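Long-range contacts in probable hydrogenase maturation factor HypB (PDB 2HF9), which probably binds GTP and hydrolyses it slowly, an activity needed for nickel insertion during [NiFe] hydrogenase maturation: residues G45-I55 against F123-I131; H141-T150 against M163-I174. All coordinates share one frame; numbering follows the deposited sequence.

Contact 1 of 2, residues G45-I55 against F123-I131; sequences GAIGSGKTLLI and FIENVGNLI. With MG (magnesium ion), chain C; GSP (5'-guanosine-diphosphate-monothiophosphate), chain E.
Glu125 reaches from strand 121-125 to the magnesium ion, crossing Thr52 and Lys51 at about a right angle. Its CB packs on Ile55 CD1 at 3.8 Å, and its CG lies against Lys51 CE and CB. With CG anti to the backbone N (chi1 -174°) and the chain extended beyond it, the carboxylate arrives beside Thr52. There OE1 accepts from Thr52 OG1 at 2.6 Å through its syn lone pair, while OE2 binds the metal at 2.1 Å. Thr52 OG1 also binds the magnesium, as do the nucleotide oxygens O2B and O3G, a water and Asp80. Residues 45-52 form the P-loop (Walker A) of the G domain, whose backbone amides and Lys51 wrap the beta phosphate: Lys51 NZ donates to GSP O1B at 3.0 Å and weakly to Ala46 O. A long cation suits this place, and a methionine here would probably leave O1B without its charged mate. Glycine suits position 128, because a CB there would collide with the GSP sulfur S1G and crowd Ile47 CD1. Just beyond, Asn129 N donates to Gly45 O at 2.8 Å, and Leu130 CD1 covers Ala46 CB at 4.1 Å.

Contact 2 of 2, residues H141-T150 against M163-I174; sequences HKRIVVISTT and MKTADLIVINKI. With GSP (5'-guanosine-diphosphate-monothiophosphate), chain E.
Five parallel bridges pair Ile144 to Ser148 with Leu168 to Asn172, and the backbone bonds alternate across the two strands. Val170 N donates to Val145 O at 2.8 Å, and Ile147 N donates back to Val170 O at 2.9 Å. Beta-branched residues, which favour extended backbones, fill the middle. On one face Ile144 and Leu168 lie side by side, CG2 meeting CD2 at 3.8 Å. On the other, Val145 CG2 rests on Ala166 CB, while Ile147 meets Met163 tip to tip, CG2 to CE at 3.9 Å. Ile147 places CG1 between its backbone N and carbonyl carbon (chi1 58°), and CD1 reaches across to Ile169 CG2.

Polar groups fix both ends of this hydrophobic middle. At the start, Asp167 OD2 accepts from Arg143 N at 2.8 Å through its anti lone pair, and Arg143 O accepts from the amides of both Asp167 and Leu168. The Arg143 guanidinium meets Thr165 at its edge: NH2 donates in plane to OG1 at 3.1 Å and also to Pro133 O, while Thr165 OG1 is itself hydrogen-bonded to Ile162 O. A water joins Lys142 NZ to Asp167 OD1, and Glu224 forms a salt bridge to the same lysine. At the far end Thr149 OG1 donates to Lys173 O at 2.6 Å from above the carbonyl plane. The long Lys173 chain lies across one face of the guanine, its CG 3.5 Å from GSP C5, and NZ donates to Ser148 OG, to Gly48 O and to Thr150 O of the second subunit. Ser148 OG is also hydrogen-bonded to Glu151. Adjacent parallel strands joined through helix 160-163 make a beta-alpha-beta unit, and the Asn-Lys-Ile-Asp run ending at Asp175 is the guanine-recognition motif of P-loop GTPases.

In the fold
Both contacts are buried and belong to the same parallel sheet, in which strand 39-45 lies between strands 121-125 and 142-148. Contact 1, whose centre lies about 6 Å from the centre of the chain, is mainly loop and helix start, and its chemistry is that of metal, phosphate and charge. Contact 2 is strand on strand: regular backbone bonds and aliphatic packing, with partly exposed polar residues at the beginning of its strands. Their centres are about 9 Å apart, and they serve different parts of one nucleotide, mainly the phosphates for contact 1, the base for contact 2. Ser49 OG approaches Val146 O at 3.1 Å where the two meet, and both contacts touch the second subunit.

Contact 1 of 2, residues G45-I55 against F123-I131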
loop_
_atom_site.group_PDB
_atom_site.type_symbol
_atom_site.label_atom_id
_atom_site.label_comp_id
_atom_site.label_asym_id
_atom_site.label_seq_id
_atom_site.Cartn_x
_atom_site.Cartn_y
_atom_site.Cartn_z
ATOM N N GLY A 45 -1.193 0.394 -8.052
ATOM C CA GLY A 45 0.091 0.236 -7.386
ATOM C C GLY A 45 0.017 0.308 -5.876
ATOM O O GLY A 45 -1.065 0.469 -5.297
ATOM N N ALA A 46 1.177 0.187 -5.239
ATOM C CA ALA A 46 1.282 0.318 -3.791
ATOM C C ALA A 46 1.207 1.800 -3.406
ATOM O O ALA A 46 1.099 2.670 -4.276
ATOM C CB ALA A 46 2.575 -0.306 -3.302
ATOM N N ILE A 47 1.256 2.097 -2.114
ATOM C CA ILE A 47 1.235 3.493 -1.672
ATOM C C ILE A 47 2.549 4.174 -2.058
ATOM O O ILE A 47 3.630 3.706 -1.694
ATOM C CB ILE A 47 1.016 3.628 -0.144
ATOM C CG1 ILE A 47 -0.321 3.006 0.291
ATOM C CG2 ILE A 47 1.117 5.097 0.289
ATOM C CD1 ILE A 47 -1.551 3.884 0.065
ATOM N N GLY A 48 2.438 5.262 -2.818
ATOM C CA GLY A 48 3.583 6.085 -3.187
ATOM C C GLY A 48 4.542 5.477 -4.192
ATOM O O GLY A 48 5.687 5.911 -4.287
ATOM N N SER A 49 4.079 4.480 -4.949
ATOM C CA SER A 49 4.918 3.807 -5.948
ATOM C C SER A 49 5.379 4.737 -7.076
ATOM O O SER A 49 6.442 4.524 -7.664
ATOM C CB SER A 49 4.182 2.608 -6.548
ATOM O OG SER A 49 3.956 1.609 -5.570
ATOM N N GLY A 50 4.569 5.753 -7.376
ATOM C CA GLY A 50 4.903 6.730 -8.416
ATOM C C GLY A 50 3.852 6.908 -9.501
ATOM O O GLY A 50 4.164 7.428 -10.570
ATOM N N LYS A 51 2.610 6.505 -9.217
ATOM C CA LYS A 51 1.510 6.570 -10.195
ATOM C C LYS A 51 1.282 7.989 -10.712
ATOM O O LYS A 51 1.191 8.213 -11.919
ATOM C CB LYS A 51 0.199 6.032 -9.596
ATOM C CG LYS A 51 0.240 4.586 -9.103
ATOM C CD LYS A 51 -1.143 4.101 -8.614
ATOM C CE LYS A 51 -1.561 4.722 -7.273
ATOM N NZ LYS A 51 -0.546 4.509 -6.204
ATOM N N THR A 52 1.181 8.946 -9.794
ATOM C CA THR A 52 0.896 10.330 -10.178
ATOM C C THR A 52 2.047 10.935 -10.968
ATOM O O THR A 52 1.824 11.538 -12.015
ATOM C CB THR A 52 0.538 11.209 -8.976
ATOM O OG1 THR A 52 -0.600 10.649 -8.312
ATOM C CG2 THR A 52 0.191 12.627 -9.432
ATOM N N LEU A 53 3.273 10.752 -10.481
ATOM C CA LEU A 53 4.446 11.251 -11.195
ATOM C C LEU A 53 4.548 10.658 -12.604
ATOM O O LEU A 53 4.890 11.365 -13.549
ATOM C CB LEU A 53 5.728 11.006 -10.399
ATOM C CG LEU A 53 6.995 11.735 -10.874
ATOM C CD1 LEU A 53 6.776 13.240 -11.065
ATOM C CD2 LEU A 53 8.140 11.479 -9.903
ATOM N N LEU A 54 4.238 9.370 -12.741
ATOM C CA LEU A 54 4.203 8.716 -14.049
ATOM C C LEU A 54 3.144 9.341 -14.954
ATOM O O LEU A 54 3.416 9.646 -16.119
ATOM C CB LEU A 54 3.959 7.207 -13.908
ATOM C CG LEU A 54 3.854 6.389 -15.205
ATOM C CD1 LEU A 54 5.117 6.518 -16.067
ATOM C CD2 LEU A 54 3.551 4.925 -14.904
ATOM N N ILE A 55 1.943 9.530 -14.411
ATOM C CA ILE A 55 0.838 10.131 -15.162
ATOM C C ILE A 55 1.200 11.558 -15.599
ATOM O O ILE A 55 0.973 11.938 -16.757
ATOM C CB ILE A 55 -0.495 10.073 -14.357
ATOM C CG1 ILE A 55 -1.075 8.654 -14.404
ATOM C CG2 ILE A 55 -1.518 11.084 -14.893
ATOM C CD1 ILE A 55 -2.185 8.391 -13.399
ATOM N N PHE A 123 -6.398 8.453 -18.441
ATOM C CA PHE A 123 -5.555 7.868 -17.402
ATOM C C PHE A 123 -6.329 7.862 -16.092
ATOM O O PHE A 123 -6.719 8.918 -15.587
ATOM C CB PHE A 123 -4.244 8.652 -17.218
ATOM C CG PHE A 123 -3.369 8.716 -18.451
ATOM C CD1 PHE A 123 -2.580 9.846 -18.685
ATOM C CD2 PHE A 123 -3.318 7.663 -19.363
ATOM C CE1 PHE A 123 -1.755 9.931 -19.808
ATOM C CE2 PHE A 123 -2.500 7.736 -20.497
ATOM C CZ PHE A 123 -1.717 8.878 -20.719
ATOM N N ILE A 124 -6.556 6.673 -15.548
ATOM C CA ILE A 124 -7.241 6.541 -14.268
ATOM C C ILE A 124 -6.251 6.133 -13.185
ATOM O O ILE A 124 -5.641 5.064 -13.273
ATOM C CB ILE A 124 -8.380 5.492 -14.326
ATOM C CG1 ILE A 124 -9.315 5.754 -15.513
ATOM C CG2 ILE A 124 -9.146 5.459 -12.998
ATOM C CD1 ILE A 124 -10.453 4.744 -15.632
ATOM N N GLU A 125 -6.083 6.981 -12.171
ATOM C CA GLU A 125 -5.272 6.589 -11.025
ATOM C C GLU A 125 -6.144 5.926 -9.973
ATOM O O GLU A 125 -6.956 6.580 -9.315
ATOM C CB GLU A 125 -4.493 7.756 -10.419
ATOM C CG GLU A 125 -3.551 7.296 -9.312
ATOM C CD GLU A 125 -2.570 8.355 -8.876
ATOM O OE1 GLU A 125 -2.319 9.295 -9.650
ATOM O OE2 GLU A 125 -2.046 8.259 -7.746
ATOM N N ASN A 126 -5.966 4.617 -9.840
ATOM C CA ASN A 126 -6.690 3.823 -8.867
ATOM C C ASN A 126 -6.181 4.127 -7.461
ATOM O O ASN A 126 -5.170 4.816 -7.294
ATOM C CB ASN A 126 -6.498 2.338 -9.186
ATOM C CG ASN A 126 -7.732 1.511 -8.903
ATOM O OD1 ASN A 126 -8.387 1.667 -7.867
ATOM N ND2 ASN A 126 -8.047 0.609 -9.819
ATOM N N VAL A 127 -6.868 3.617 -6.447
ATOM C CA VAL A 127 -6.397 3.806 -5.075
ATOM C C VAL A 127 -5.136 2.955 -4.851
ATOM O O VAL A 127 -4.984 1.894 -5.462
ATOM C CB VAL A 127 -7.493 3.501 -4.020
ATOM C CG1 VAL A 127 -8.861 4.030 -4.467
ATOM C CG2 VAL A 127 -7.572 2.030 -3.747
ATOM N N GLY A 128 -4.225 3.440 -4.007
ATOM C CA GLY A 128 -2.975 2.728 -3.715
ATOM C C GLY A 128 -3.195 1.516 -2.828
ATOM O O GLY A 128 -3.390 1.651 -1.621
ATOM N N ASN A 129 -3.157 0.333 -3.443
ATOM C CA ASN A 129 -3.497 -0.933 -2.797
ATOM C C ASN A 129 -3.160 -2.045 -3.780
ATOM O O ASN A 129 -3.543 -1.971 -4.951
ATOM C CB ASN A 129 -4.998 -0.977 -2.457
ATOM C CG ASN A 129 -5.360 -2.077 -1.453
ATOM O OD1 ASN A 129 -5.143 -3.266 -1.695
ATOM N ND2 ASN A 129 -5.943 -1.675 -0.331
ATOM N N LEU A 130 -2.449 -3.070 -3.310
ATOM C CA LEU A 130 -2.068 -4.196 -4.165
ATOM C C LEU A 130 -2.985 -5.417 -4.038
ATOM O O LEU A 130 -2.705 -6.467 -4.621
ATOM C CB LEU A 130 -0.609 -4.606 -3.910
ATOM C CG LEU A 130 0.523 -3.725 -4.445
ATOM C CD1 LEU A 130 1.867 -4.313 -4.035
ATOM C CD2 LEU A 130 0.455 -3.555 -5.968
ATOM N N ILE A 131 -4.074 -5.279 -3.288
ATOM C CA ILE A 131 -5.001 -6.389 -3.052
ATOM C C ILE A 131 -6.335 -6.225 -3.795
ATOM O O ILE A 131 -6.588 -6.945 -4.766
ATOM C CB ILE A 131 -5.221 -6.650 -1.528
ATOM C CG1 ILE A 131 -3.979 -7.283 -0.895
ATOM C CG2 ILE A 131 -6.401 -7.577 -1.288
ATOM C CD1 ILE A 131 -3.008 -6.298 -0.312
HETATM MG MG MG C . -0.821 9.566 -6.570
HETATM P PG GSP E . -0.268 7.802 -3.954
HETATM O O3B GSP E . 1.259 7.808 -4.461
HETATM S S1G GSP E . -0.731 6.199 -3.524
HETATM O O2G GSP E . -0.309 8.724 -2.721
HETATM O O3G GSP E . -1.168 8.374 -5.062
HETATM P PB GSP E . 1.717 7.695 -6.004
HETATM O O1B GSP E . 1.862 6.266 -6.350
HETATM O O2B GSP E . 0.837 8.428 -6.933
HETATM P PA GSP E . 3.767 9.746 -6.267
HETATM O O1A GSP E . 3.733 10.040 -7.719
HETATM O O2A GSP E . 3.051 10.780 -5.476
HETATM O O3A GSP E . 3.226 8.265 -5.937
HETATM O "O5'" GSP E . 5.298 9.584 -5.824
HETATM C "C5'" GSP E . 5.643 9.257 -4.492
HETATM C "C4'" GSP E . 7.020 9.824 -4.161
HETATM O "O4'" GSP E . 8.033 9.113 -4.852
HETATM C "C3'" GSP E . 7.181 11.284 -4.551
HETATM O "O3'" GSP E . 7.932 11.880 -3.518
HETATM C "C2'" GSP E . 7.987 11.241 -5.830
HETATM O "O2'" GSP E . 8.808 12.369 -5.981
HETATM C "C1'" GSP E . 8.828 9.996 -5.627
HETATM N N9 GSP E . 9.211 9.251 -6.837
HETATM C C8 GSP E . 8.395 8.708 -7.799
HETATM N N7 GSP E . 9.178 8.063 -8.693
HETATM C C5 GSP E . 10.470 8.172 -8.306
HETATM C C6 GSP E . 11.665 7.700 -8.847
HETATM O O6 GSP E . 11.662 7.040 -9.884
HETATM N N1 GSP E . 12.856 7.976 -8.199
HETATM C C2 GSP E . 12.860 8.719 -7.030
HETATM N N2 GSP E . 14.007 8.988 -6.414
HETATM N N3 GSP E . 11.672 9.182 -6.495
HETATM C C4 GSP E . 10.499 8.907 -7.129
HETATM O O HOH W 1 -3.798 -0.169 -6.960
HETATM O O HOH W 2 0.326 10.855 -5.480
#

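Contact 2 of 2, residues H141-T150 against M163-I174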
loop_
_atom_site.group_PDB
_atom_site.type_symbol
_atom_site.label_atom_id
_atom_site.label_comp_id
_atom_site.label_asym_id
_atom_site.label_seq_id
_atom_site.Cartn_x
_atom_site.Cartn_y
_atom_site.Cartn_z
ATOM N N HIS A 141 -8.924 -0.308 -21.237
ATOM C CA HIS A 141 -8.292 -1.147 -22.249
ATOM C C HIS A 141 -7.071 -1.875 -21.696
ATOM O O HIS A 141 -6.856 -3.051 -21.996
ATOM C CB HIS A 141 -7.930 -0.317 -23.480
ATOM C CG HIS A 141 -9.124 0.243 -24.185
ATOM N ND1 HIS A 141 -9.675 1.464 -23.862
ATOM C CD2 HIS A 141 -9.899 -0.273 -25.167
ATOM C CE1 HIS A 141 -10.727 1.685 -24.630
ATOM N NE2 HIS A 141 -10.885 0.646 -25.429
ATOM N N LYS A 142 -6.278 -1.178 -20.883
ATOM C CA LYS A 142 -5.087 -1.773 -20.281
ATOM C C LYS A 142 -4.949 -1.462 -18.797
ATOM O O LYS A 142 -5.413 -0.428 -18.304
ATOM C CB LYS A 142 -3.806 -1.338 -21.014
ATOM C CG LYS A 142 -3.725 -1.729 -22.484
ATOM C CD LYS A 142 -3.514 -3.224 -22.692
ATOM C CE LYS A 142 -3.648 -3.583 -24.165
ATOM N NZ LYS A 142 -3.582 -5.053 -24.376
ATOM N N ARG A 143 -4.288 -2.377 -18.098
ATOM C CA ARG A 143 -4.008 -2.228 -16.687
ATOM C C ARG A 143 -2.504 -2.122 -16.467
ATOM O O ARG A 143 -1.727 -2.920 -17.001
ATOM C CB ARG A 143 -4.607 -3.399 -15.916
ATOM C CG ARG A 143 -6.134 -3.391 -15.914
ATOM C CD ARG A 143 -6.730 -4.755 -15.606
ATOM N NE ARG A 143 -6.491 -5.188 -14.226
ATOM C CZ ARG A 143 -7.259 -4.868 -13.184
ATOM N NH1 ARG A 143 -8.321 -4.087 -13.340
ATOM N NH2 ARG A 143 -6.951 -5.317 -11.975
ATOM N N ILE A 144 -2.104 -1.119 -15.693
ATOM C CA ILE A 144 -0.695 -0.882 -15.393
ATOM C C ILE A 144 -0.508 -0.983 -13.883
ATOM O O ILE A 144 -1.205 -0.305 -13.125
ATOM C CB ILE A 144 -0.224 0.511 -15.907
ATOM C CG1 ILE A 144 -0.419 0.618 -17.428
ATOM C CG2 ILE A 144 1.239 0.785 -15.497
ATOM C CD1 ILE A 144 -0.191 1.999 -18.012
ATOM N N VAL A 145 0.400 -1.855 -13.449
ATOM C CA VAL A 145 0.735 -1.949 -12.031
ATOM C C VAL A 145 2.108 -1.331 -11.799
ATOM O O VAL A 145 3.108 -1.763 -12.383
ATOM C CB VAL A 145 0.666 -3.404 -11.479
ATOM C CG1 VAL A 145 1.128 -3.459 -10.019
ATOM C CG2 VAL A 145 -0.743 -3.950 -11.589
ATOM N N VAL A 146 2.132 -0.298 -10.961
ATOM C CA VAL A 146 3.363 0.377 -10.598
ATOM C C VAL A 146 3.762 -0.031 -9.185
ATOM O O VAL A 146 3.037 0.220 -8.225
ATOM C CB VAL A 146 3.213 1.924 -10.658
ATOM C CG1 VAL A 146 4.567 2.609 -10.426
ATOM C CG2 VAL A 146 2.606 2.355 -11.989
ATOM N N ILE A 147 4.907 -0.687 -9.068
ATOM C CA ILE A 147 5.524 -0.886 -7.766
ATOM C C ILE A 147 6.891 -0.232 -7.802
ATOM O O ILE A 147 7.350 0.202 -8.860
ATOM C CB ILE A 147 5.617 -2.381 -7.336
ATOM C CG1 ILE A 147 6.408 -3.234 -8.355
ATOM C CG2 ILE A 147 4.221 -2.930 -6.976
ATOM C CD1 ILE A 147 5.615 -3.730 -9.566
ATOM N N SER A 148 7.538 -0.130 -6.652
ATOM C CA SER A 148 8.831 0.526 -6.627
ATOM C C SER A 148 9.833 -0.214 -5.759
ATOM O O SER A 148 9.455 -0.963 -4.851
ATOM C CB SER A 148 8.685 1.992 -6.208
ATOM O OG SER A 148 8.399 2.105 -4.830
ATOM N N THR A 149 11.115 0.001 -6.050
ATOM C CA THR A 149 12.201 -0.689 -5.350
ATOM C C THR A 149 12.144 -0.479 -3.833
ATOM O O THR A 149 12.522 -1.364 -3.070
ATOM C CB THR A 149 13.588 -0.255 -5.883
ATOM O OG1 THR A 149 13.797 1.135 -5.608
ATOM C CG2 THR A 149 13.685 -0.492 -7.396
ATOM N N THR A 150 11.637 0.680 -3.411
ATOM C CA THR A 150 11.638 1.068 -1.999
ATOM C C THR A 150 10.638 0.303 -1.126
ATOM O O THR A 150 10.667 0.420 0.102
ATOM C CB THR A 150 11.463 2.590 -1.815
ATOM O OG1 THR A 150 10.222 3.021 -2.397
ATOM C CG2 THR A 150 12.617 3.334 -2.462
ATOM N N MET A 163 -0.559 -8.844 -9.918
ATOM C CA MET A 163 0.460 -8.896 -10.970
ATOM C C MET A 163 -0.047 -9.614 -12.208
ATOM O O MET A 163 0.249 -9.207 -13.329
ATOM C CB MET A 163 1.752 -9.555 -10.468
ATOM C CG MET A 163 2.465 -8.787 -9.372
ATOM S SD MET A 163 2.879 -7.085 -9.803
ATOM C CE MET A 163 3.102 -6.422 -8.159
ATOM N N LYS A 164 -0.832 -10.668 -11.996
ATOM C CA LYS A 164 -1.429 -11.432 -13.094
ATOM C C LYS A 164 -2.488 -10.655 -13.872
ATOM O O LYS A 164 -2.851 -11.043 -14.985
ATOM C CB LYS A 164 -2.022 -12.744 -12.578
ATOM C CG LYS A 164 -0.995 -13.730 -12.056
ATOM C CD LYS A 164 -1.657 -15.052 -11.699
ATOM C CE LYS A 164 -0.738 -15.919 -10.858
ATOM N NZ LYS A 164 -0.869 -15.595 -9.403
ATOM N N THR A 165 -2.988 -9.565 -13.289
ATOM C CA THR A 165 -4.010 -8.744 -13.949
ATOM C C THR A 165 -3.391 -7.597 -14.756
ATOM O O THR A 165 -4.090 -6.890 -15.482
ATOM C CB THR A 165 -5.063 -8.190 -12.944
ATOM O OG1 THR A 165 -4.492 -7.125 -12.169
ATOM C CG2 THR A 165 -5.554 -9.294 -12.006
ATOM N N ALA A 166 -2.074 -7.439 -14.646
ATOM C CA ALA A 166 -1.366 -6.342 -15.299
ATOM C C ALA A 166 -1.010 -6.648 -16.751
ATOM O O ALA A 166 -0.626 -7.774 -17.086
ATOM C CB ALA A 166 -0.112 -5.988 -14.517
ATOM N N ASP A 167 -1.148 -5.633 -17.601
ATOM C CA ASP A 167 -0.659 -5.673 -18.973
ATOM C C ASP A 167 0.746 -5.075 -19.030
ATOM O O ASP A 167 1.564 -5.442 -19.882
ATOM C CB ASP A 167 -1.602 -4.894 -19.886
ATOM C CG ASP A 167 -2.997 -5.494 -19.924
ATOM O OD1 ASP A 167 -3.143 -6.615 -20.446
ATOM O OD2 ASP A 167 -3.941 -4.844 -19.429
ATOM N N LEU A 168 1.001 -4.142 -18.116
ATOM C CA LEU A 168 2.317 -3.557 -17.930
ATOM C C LEU A 168 2.660 -3.551 -16.447
ATOM O O LEU A 168 1.865 -3.106 -15.620
ATOM C CB LEU A 168 2.373 -2.125 -18.485
ATOM C CG LEU A 168 3.626 -1.299 -18.163
ATOM C CD1 LEU A 168 4.868 -1.851 -18.859
ATOM C CD2 LEU A 168 3.433 0.182 -18.488
ATOM N N ILE A 169 3.852 -4.049 -16.127
ATOM C CA ILE A 169 4.377 -3.975 -14.773
ATOM C C ILE A 169 5.577 -3.025 -14.772
ATOM O O ILE A 169 6.572 -3.242 -15.477
ATOM C CB ILE A 169 4.740 -5.369 -14.219
ATOM C CG1 ILE A 169 3.473 -6.229 -14.106
ATOM C CG2 ILE A 169 5.419 -5.246 -12.857
ATOM C CD1 ILE A 169 3.705 -7.730 -14.002
ATOM N N VAL A 170 5.444 -1.951 -14.002
ATOM C CA VAL A 170 6.486 -0.937 -13.877
ATOM C C VAL A 170 7.185 -1.090 -12.528
ATOM O O VAL A 170 6.552 -1.007 -11.471
ATOM C CB VAL A 170 5.901 0.494 -14.019
ATOM C CG1 VAL A 170 6.983 1.549 -13.824
ATOM C CG2 VAL A 170 5.238 0.660 -15.383
ATOM N N ILE A 171 8.485 -1.356 -12.584
ATOM C CA ILE A 171 9.327 -1.390 -11.400
ATOM C C ILE A 171 10.023 -0.036 -11.350
ATOM O O ILE A 171 11.016 0.206 -12.055
ATOM C CB ILE A 171 10.328 -2.573 -11.438
ATOM C CG1 ILE A 171 9.567 -3.904 -11.541
ATOM C CG2 ILE A 171 11.225 -2.570 -10.200
ATOM C CD1 ILE A 171 10.358 -5.045 -12.168
ATOM N N ASN A 172 9.453 0.855 -10.543
ATOM C CA ASN A 172 9.861 2.251 -10.482
ATOM C C ASN A 172 10.911 2.482 -9.387
ATOM O O ASN A 172 11.185 1.584 -8.578
ATOM C CB ASN A 172 8.622 3.147 -10.269
ATOM C CG ASN A 172 8.917 4.630 -10.446
ATOM O OD1 ASN A 172 8.379 5.471 -9.711
ATOM N ND2 ASN A 172 9.766 4.962 -11.411
ATOM N N LYS A 173 11.491 3.683 -9.380
ATOM C CA LYS A 173 12.512 4.105 -8.406
ATOM C C LYS A 173 13.774 3.242 -8.468
ATOM O O LYS A 173 14.380 2.953 -7.435
ATOM C CB LYS A 173 11.952 4.140 -6.971
ATOM C CG LYS A 173 10.735 5.042 -6.780
ATOM C CD LYS A 173 10.304 5.096 -5.318
ATOM C CE LYS A 173 8.889 5.628 -5.191
ATOM N NZ LYS A 173 8.249 5.146 -3.921
ATOM N N ILE A 174 14.181 2.848 -9.673
ATOM C CA ILE A 174 15.386 2.019 -9.818
ATOM C C ILE A 174 16.645 2.752 -9.349
ATOM O O ILE A 174 17.647 2.122 -9.005
ATOM C CB ILE A 174 15.568 1.431 -11.253
ATOM C CG1 ILE A 174 15.749 2.541 -12.304
ATOM C CG2 ILE A 174 14.421 0.459 -11.581
ATOM C CD1 ILE A 174 16.173 2.034 -13.691
HETATM P PG GSP E . -0.268 7.802 -3.954
HETATM O O3B GSP E . 1.259 7.808 -4.461
HETATM S S1G GSP E . -0.731 6.199 -3.524
HETATM O O2G GSP E . -0.309 8.724 -2.721
HETATM O O3G GSP E . -1.168 8.374 -5.062
HETATM P PB GSP E . 1.717 7.695 -6.004
HETATM O O1B GSP E . 1.862 6.266 -6.350
HETATM O O2B GSP E . 0.837 8.428 -6.933
HETATM P PA GSP E . 3.767 9.746 -6.267
HETATM O O1A GSP E . 3.733 10.040 -7.719
HETATM O O2A GSP E . 3.051 10.780 -5.476
HETATM O O3A GSP E . 3.226 8.265 -5.937
HETATM O "O5'" GSP E . 5.298 9.584 -5.824
HETATM C "C5'" GSP E . 5.643 9.257 -4.492
HETATM C "C4'" GSP E . 7.020 9.824 -4.161
HETATM O "O4'" GSP E . 8.033 9.113 -4.852
HETATM C "C3'" GSP E . 7.181 11.284 -4.551
HETATM O "O3'" GSP E . 7.932 11.880 -3.518
HETATM C "C2'" GSP E . 7.987 11.241 -5.830
HETATM O "O2'" GSP E . 8.808 12.369 -5.981
HETATM C "C1'" GSP E . 8.828 9.996 -5.627
HETATM N N9 GSP E . 9.211 9.251 -6.837
HETATM C C8 GSP E . 8.395 8.708 -7.799
HETATM N N7 GSP E . 9.178 8.063 -8.693
HETATM C C5 GSP E . 10.470 8.172 -8.306
HETATM C C6 GSP E . 11.665 7.700 -8.847
HETATM O O6 GSP E . 11.662 7.040 -9.884
HETATM N N1 GSP E . 12.856 7.976 -8.199
HETATM C C2 GSP E . 12.860 8.719 -7.030
HETATM N N2 GSP E . 14.007 8.988 -6.414
HETATM N N3 GSP E . 11.672 9.182 -6.495
HETATM C C4 GSP E . 10.499 8.907 -7.129
HETATM O O HOH W 3 -4.967 -6.511 -22.461
#